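Local coordinates for protein galactitol-1-phosphate 5-dehydrogenase (PDB 4UEJ) that oxidises galactitol 1-phosphate to D-tagatose 6-phosphate with NAD(+), as a zinc-containing homodimer of the alcohol dehydrogenase family, at residues V5-G10 with Y52-L57; Y106-S111 with S286-S291. One frame throughout, in Å; residues are numbered along the deposited sequence.

Contact 1 (5-10 with 52-57) lies within the catalytic half of the chain, partly buried, and ties the N-terminal hairpin strand 2-7 to the loop that leads towards the zinc ligand His59. Contact 2 (106-111 with 286-291) lies nearer the centre of the chain yet is a surface contact: it bridges two domains, setting strand 107-108 and its flanks against the loop after the last strand of the Rossmann sheet. Their chemistry differs accordingly. Contact 1 relies on paired backbone hydrogen bonds, contact 2 on methionine and aromatic side chains, with no hydrogen bond between its segments. The two meet where Leu57 CD2 packs 3.3 Å from Gly110 O.

Contact 1 of 2, residues V5-G10 with Y52-L57; sequences VNDTDG and YYPITL
Asn6 and Ile55 pair through both of their backbone groups: Asn6 N to Ile55 O is 2.9 Å (161° at the hydrogen) and Ile55 N to Asn6 O is 3.0 Å (155°). Beside this bridge, Tyr53 reaches over to the strand end. With CG anti to its own carbonyl carbon (chi1 -62°), the ring is laid along the backbone of Asp7 and Thr8. Its CB meets Thr8 OG1 at 3.7 Å. Further out, CD1 brings the ring edge to Asn6 O, 3.5 Å away and in the ring plane, while Thr8 CA sits over one face, 4.2 Å from the ring centroid, as a CH-pi contact. CE1 then passes the carbonyl carbon of Asp7, and the phenol OH is hydrogen-bonded to Arg44 O and Ala50 N. Tyrosine suits the place, offering a flat face to Thr8 and a hydroxyl to those two backbone groups. Replacing it with alanine would probably leave Thr8 CA without the ring over it, and Arg44 O and Ala50 N without their phenol partner. A cis peptide precedes Pro54, whose ring lies beside the side chains of Val5 and Asp7, Pro54 CB being 3.5 Å from Val5 CG1. The Asn6-Ile55 pair is a single antiparallel bridge of the hydrogen-bonded kind, flanked by the packing of Tyr53 and Pro54, joining the N-terminal hairpin to the loop ahead of the zinc ligand His59 within the catalytic domain.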
loop_
_atom_site.group_PDB
_atom_site.type_symbol
_atom_site.label_atom_id
_atom_site.label_comp_id
_atom_site.label_asym_id
_atom_site.label_seq_id
_atom_site.Cartn_x
_atom_site.Cartn_y
_atom_site.Cartn_z
ATOM N N VAL A 5 -18.178 21.281 26.098
ATOM C CA VAL A 5 -19.128 20.878 25.076
ATOM C C VAL A 5 -18.932 21.699 23.807
ATOM O O VAL A 5 -18.936 22.930 23.844
ATOM C CB VAL A 5 -20.580 21.029 25.573
ATOM C CG1 VAL A 5 -21.546 20.566 24.510
ATOM C CG2 VAL A 5 -20.781 20.238 26.859
ATOM N N ASN A 6 -18.748 21.009 22.686
ATOM C CA ASN A 6 -18.615 21.668 21.394
ATOM C C ASN A 6 -19.919 21.632 20.628
ATOM O O ASN A 6 -20.582 20.594 20.572
ATOM C CB ASN A 6 -17.520 21.009 20.564
ATOM C CG ASN A 6 -16.221 20.913 21.308
ATOM O OD1 ASN A 6 -15.451 21.871 21.359
ATOM N ND2 ASN A 6 -15.966 19.756 21.903
ATOM N N ASP A 7 -20.292 22.765 20.043
ATOM C CA ASP A 7 -21.481 22.801 19.206
ATOM C C ASP A 7 -21.119 23.168 17.774
ATOM O O ASP A 7 -19.965 23.480 17.476
ATOM C CB ASP A 7 -22.511 23.784 19.757
ATOM C CG ASP A 7 -23.930 23.295 19.559
ATOM O OD1 ASP A 7 -24.366 23.186 18.392
ATOM O OD2 ASP A 7 -24.597 22.991 20.570
ATOM N N THR A 8 -22.117 23.110 16.898
ATOM C CA THR A 8 -21.947 23.407 15.480
ATOM C C THR A 8 -21.240 24.744 15.266
ATOM O O THR A 8 -21.450 25.690 16.027
ATOM C CB THR A 8 -23.314 23.424 14.756
ATOM O OG1 THR A 8 -23.975 22.169 14.953
ATOM C CG2 THR A 8 -23.147 23.673 13.265
ATOM N N ASP A 9 -20.376 24.790 14.254
ATOM C CA ASP A 9 -19.697 26.010 13.819
ATOM C C ASP A 9 -18.697 26.557 14.838
ATOM O O ASP A 9 -18.514 27.770 14.949
ATOM C CB ASP A 9 -20.721 27.094 13.472
ATOM C CG ASP A 9 -21.564 26.729 12.269
ATOM O OD1 ASP A 9 -20.995 26.244 11.268
ATOM O OD2 ASP A 9 -22.797 26.925 12.327
ATOM N N GLY A 10 -18.058 25.657 15.578
ATOM C CA GLY A 10 -16.899 26.013 16.373
ATOM C C GLY A 10 -17.149 26.717 17.691
ATOM O O GLY A 10 -16.264 27.396 18.201
ATOM N N TYR A 52 -22.122 14.211 15.820
ATOM C CA TYR A 52 -23.304 14.896 16.326
ATOM C C TYR A 52 -22.916 16.116 17.154
ATOM O O TYR A 52 -21.785 16.218 17.637
ATOM C CB TYR A 52 -24.167 13.940 17.163
ATOM C CG TYR A 52 -23.453 13.363 18.367
ATOM C CD1 TYR A 52 -22.717 12.189 18.266
ATOM C CD2 TYR A 52 -23.511 13.998 19.603
ATOM C CE1 TYR A 52 -22.048 11.663 19.371
ATOM C CE2 TYR A 52 -22.852 13.484 20.709
ATOM C CZ TYR A 52 -22.126 12.316 20.591
ATOM O OH TYR A 52 -21.472 11.811 21.697
ATOM N N TYR A 53 -23.866 17.035 17.300
ATOM C CA TYR A 53 -23.724 18.189 18.176
ATOM C C TYR A 53 -25.009 18.361 18.981
ATOM O O TYR A 53 -26.098 18.082 18.477
ATOM C CB TYR A 53 -23.415 19.461 17.377
ATOM C CG TYR A 53 -22.119 19.386 16.613
ATOM C CD1 TYR A 53 -20.906 19.648 17.239
ATOM C CD2 TYR A 53 -22.103 19.035 15.270
ATOM C CE1 TYR A 53 -19.714 19.576 16.545
ATOM C CE2 TYR A 53 -20.917 18.953 14.566
ATOM C CZ TYR A 53 -19.726 19.228 15.207
ATOM O OH TYR A 53 -18.541 19.146 14.512
ATOM N N PRO A 54 -24.889 18.804 20.242
ATOM C CA PRO A 54 -23.631 19.079 20.946
ATOM C C PRO A 54 -22.890 17.802 21.312
ATOM O O PRO A 54 -23.508 16.744 21.395
ATOM C CB PRO A 54 -24.091 19.818 22.201
ATOM C CG PRO A 54 -25.478 19.318 22.434
ATOM C CD PRO A 54 -26.064 19.120 21.072
ATOM N N ILE A 55 -21.581 17.895 21.515
ATOM C CA ILE A 55 -20.790 16.711 21.805
ATOM C C ILE A 55 -19.707 17.056 22.812
ATOM O O ILE A 55 -19.223 18.185 22.849
ATOM C CB ILE A 55 -20.160 16.128 20.513
ATOM C CG1 ILE A 55 -19.542 14.753 20.764
ATOM C CG2 ILE A 55 -19.132 17.088 19.925
ATOM C CD1 ILE A 55 -19.078 14.052 19.480
ATOM N N THR A 56 -19.355 16.095 23.658
ATOM C CA THR A 56 -18.200 16.257 24.523
ATOM C C THR A 56 -17.110 15.323 24.022
ATOM O O THR A 56 -17.294 14.105 23.968
ATOM C CB THR A 56 -18.536 15.969 26.000
ATOM O OG1 THR A 56 -19.455 16.962 26.476
ATOM C CG2 THR A 56 -17.277 16.010 26.859
ATOM N N LEU A 57 -15.981 15.899 23.625
ATOM C CA LEU A 57 -14.900 15.110 23.049
ATOM C C LEU A 57 -13.933 14.607 24.124
ATOM O O LEU A 57 -14.167 14.778 25.324
ATOM C CB LEU A 57 -14.149 15.941 22.002
ATOM C CG LEU A 57 -14.987 16.473 20.831
ATOM C CD1 LEU A 57 -14.166 17.411 19.938
ATOM C CD2 LEU A 57 -15.560 15.327 20.024
#

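Contact 2 of 2, residues Y106-S111 with S286-S291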
loop_
_atom_site.group_PDB
_atom_site.type_symbol
_atom_site.label_atom_id
_atom_site.label_comp_id
_atom_site.label_asym_id
_atom_site.label_seq_id
_atom_site.Cartn_x
_atom_site.Cartn_y
_atom_site.Cartn_z
ATOM N N TYR A 106 -18.829 -0.568 16.329
ATOM C CA TYR A 106 -18.018 -0.183 17.479
ATOM C C TYR A 106 -18.422 1.188 18.004
ATOM O O TYR A 106 -18.888 2.043 17.252
ATOM C CB TYR A 106 -16.518 -0.232 17.152
ATOM C CG TYR A 106 -15.936 0.787 16.178
ATOM C CD1 TYR A 106 -15.754 2.125 16.539
ATOM C CD2 TYR A 106 -15.489 0.389 14.923
ATOM C CE1 TYR A 106 -15.174 3.031 15.666
ATOM C CE2 TYR A 106 -14.924 1.293 14.037
ATOM C CZ TYR A 106 -14.769 2.611 14.412
ATOM O OH TYR A 106 -14.199 3.502 13.530
ATOM N N ASP A 107 -18.279 1.367 19.313
ATOM C CA ASP A 107 -18.465 2.672 19.928
ATOM C C ASP A 107 -17.099 3.314 20.082
ATOM O O ASP A 107 -16.072 2.638 20.022
ATOM C CB ASP A 107 -19.157 2.556 21.287
ATOM C CG ASP A 107 -19.965 3.791 21.641
ATOM O OD1 ASP A 107 -19.805 4.841 20.971
ATOM O OD2 ASP A 107 -20.766 3.706 22.595
ATOM N N PHE A 108 -17.072 4.624 20.250
ATOM C CA PHE A 108 -15.793 5.277 20.453
ATOM C C PHE A 108 -15.964 6.455 21.387
ATOM O O PHE A 108 -16.698 7.396 21.091
ATOM C CB PHE A 108 -15.180 5.728 19.128
ATOM C CG PHE A 108 -13.734 6.063 19.242
ATOM C CD1 PHE A 108 -13.329 7.327 19.636
ATOM C CD2 PHE A 108 -12.774 5.101 18.998
ATOM C CE1 PHE A 108 -11.992 7.627 19.761
ATOM C CE2 PHE A 108 -11.455 5.394 19.129
ATOM C CZ PHE A 108 -11.052 6.660 19.498
ATOM N N ILE A 109 -15.300 6.374 22.532
ATOM C CA ILE A 109 -15.392 7.407 23.544
ATOM C C ILE A 109 -14.754 8.691 23.011
ATOM O O ILE A 109 -13.586 8.704 22.637
ATOM C CB ILE A 109 -14.720 6.932 24.841
ATOM C CG1 ILE A 109 -15.545 5.789 25.443
ATOM C CG2 ILE A 109 -14.520 8.083 25.828
ATOM C CD1 ILE A 109 -14.743 4.890 26.353
ATOM N N GLY A 110 -15.541 9.758 22.945
ATOM C CA GLY A 110 -15.057 11.032 22.449
ATOM C C GLY A 110 -15.277 11.242 20.963
ATOM O O GLY A 110 -14.752 12.190 20.380
ATOM N N SER A 111 -16.058 10.368 20.340
ATOM C CA SER A 111 -16.379 10.537 18.925
ATOM C C SER A 111 -17.794 10.040 18.632
ATOM O O SER A 111 -18.634 10.790 18.129
ATOM C CB SER A 111 -15.364 9.805 18.047
ATOM O OG SER A 111 -15.664 9.972 16.667
ATOM N N SER A 286 -3.164 2.015 8.369
ATOM C CA SER A 286 -3.194 1.785 9.798
ATOM C C SER A 286 -4.430 2.478 10.337
ATOM O O SER A 286 -4.752 3.598 9.940
ATOM C CB SER A 286 -1.915 2.305 10.480
ATOM O OG SER A 286 -1.879 1.887 11.839
ATOM N N TRP A 287 -5.166 1.793 11.197
ATOM C CA TRP A 287 -6.393 2.385 11.694
ATOM C C TRP A 287 -6.490 2.096 13.150
ATOM O O TRP A 287 -6.431 0.939 13.583
ATOM C CB TRP A 287 -7.626 1.861 10.959
ATOM C CG TRP A 287 -8.876 2.626 11.302
ATOM C CD1 TRP A 287 -10.028 2.124 11.841
ATOM C CD2 TRP A 287 -9.086 4.034 11.149
ATOM N NE1 TRP A 287 -10.949 3.133 12.016
ATOM C CE2 TRP A 287 -10.392 4.316 11.606
ATOM C CE3 TRP A 287 -8.303 5.085 10.658
ATOM C CZ2 TRP A 287 -10.929 5.602 11.586
ATOM C CZ3 TRP A 287 -8.833 6.358 10.646
ATOM C CH2 TRP A 287 -10.135 6.607 11.107
ATOM N N MET A 288 -6.603 3.177 13.912
ATOM C CA MET A 288 -6.683 3.130 15.358
ATOM C C MET A 288 -5.453 2.477 15.973
ATOM O O MET A 288 -4.330 2.746 15.554
ATOM C CB MET A 288 -7.964 2.423 15.792
ATOM C CG MET A 288 -9.198 3.188 15.372
ATOM S SD MET A 288 -10.673 2.721 16.278
ATOM C CE MET A 288 -11.592 1.851 15.022
ATOM N N ASN A 289 -5.648 1.666 17.002
ATOM C CA ASN A 289 -4.506 1.240 17.787
ATOM C C ASN A 289 -4.716 0.015 18.660
ATOM O O ASN A 289 -4.361 0.012 19.840
ATOM C CB ASN A 289 -4.044 2.424 18.658
ATOM C CG ASN A 289 -5.201 3.315 19.160
ATOM O OD1 ASN A 289 -6.073 3.777 18.404
ATOM N ND2 ASN A 289 -5.175 3.594 20.448
ATOM N N TYR A 290 -5.272 -1.039 18.075
ATOM C CA TYR A 290 -5.658 -2.204 18.852
ATOM C C TYR A 290 -5.240 -3.473 18.173
ATOM O O TYR A 290 -5.118 -3.534 16.947
ATOM C CB TYR A 290 -7.171 -2.232 19.088
ATOM C CG TYR A 290 -7.641 -0.932 19.653
ATOM C CD1 TYR A 290 -7.491 -0.661 21.000
ATOM C CD2 TYR A 290 -8.186 0.046 18.835
ATOM C CE1 TYR A 290 -7.881 0.539 21.526
ATOM C CE2 TYR A 290 -8.587 1.246 19.351
ATOM C CZ TYR A 290 -8.429 1.487 20.705
ATOM O OH TYR A 290 -8.817 2.683 21.251
ATOM N N SER A 291 -5.023 -4.488 18.995
ATOM C CA SER A 291 -4.740 -5.819 18.504
ATOM C C SER A 291 -5.108 -6.818 19.588
ATOM O O SER A 291 -5.483 -6.443 20.700
ATOM C CB SER A 291 -3.270 -5.956 18.095
ATOM O OG SER A 291 -2.406 -5.695 19.185
#
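Tyr106 and Phe108 meet Met288 in a pair of Met-aromatic contacts across the cleft between the GroES-like catalytic domain and the Rossmann-type coenzyme domain, here in the closed state. Met288 was modelled in two conformers, so the details that follow hold for one of them. Its chain is bent at the sulfur (chi3 -109°), which turns the methyl CE over one face of the Tyr106 ring: CE is 3.3 Å from Tyr106 CZ, a close approach that should be read with that caution. Met288 SD stands 4.9 Å from the centroid of the Tyr106 ring and approaches it obliquely. The same sulfur slides past Phe108, 4.0 Å from CE2, again obliquely, with the side chains running in opposite directions. An unbranched, polarisable methionine suits this place because one side chain can serve two rings. At the flank, Tyr106 OH comes to the indole edge, in its plane, with Trp287 NE1 3.6 Å away, and Met288 CG covers a face of the same indole. On the other flank Phe108 CE2 lies 4.3 Å from Tyr290 OH.

Phe108 is near the catalytic zinc site and Tyr106 near the four-cysteine one. Phe108 meets the zinc ligand His59 edge-to-face, and its side chain is about 4 Å from the bound glycerol, while Tyr106 lies beside Cys103. The backbone N of Trp287 is hydrogen-bonded to Glu280 OE2 of the second subunit.

No hydrogen bond or salt bridge joins the two segments. Such contacts are less directional than hydrogen bonds, which is consistent with domain surfaces that may come together and part as the cleft closes and opens.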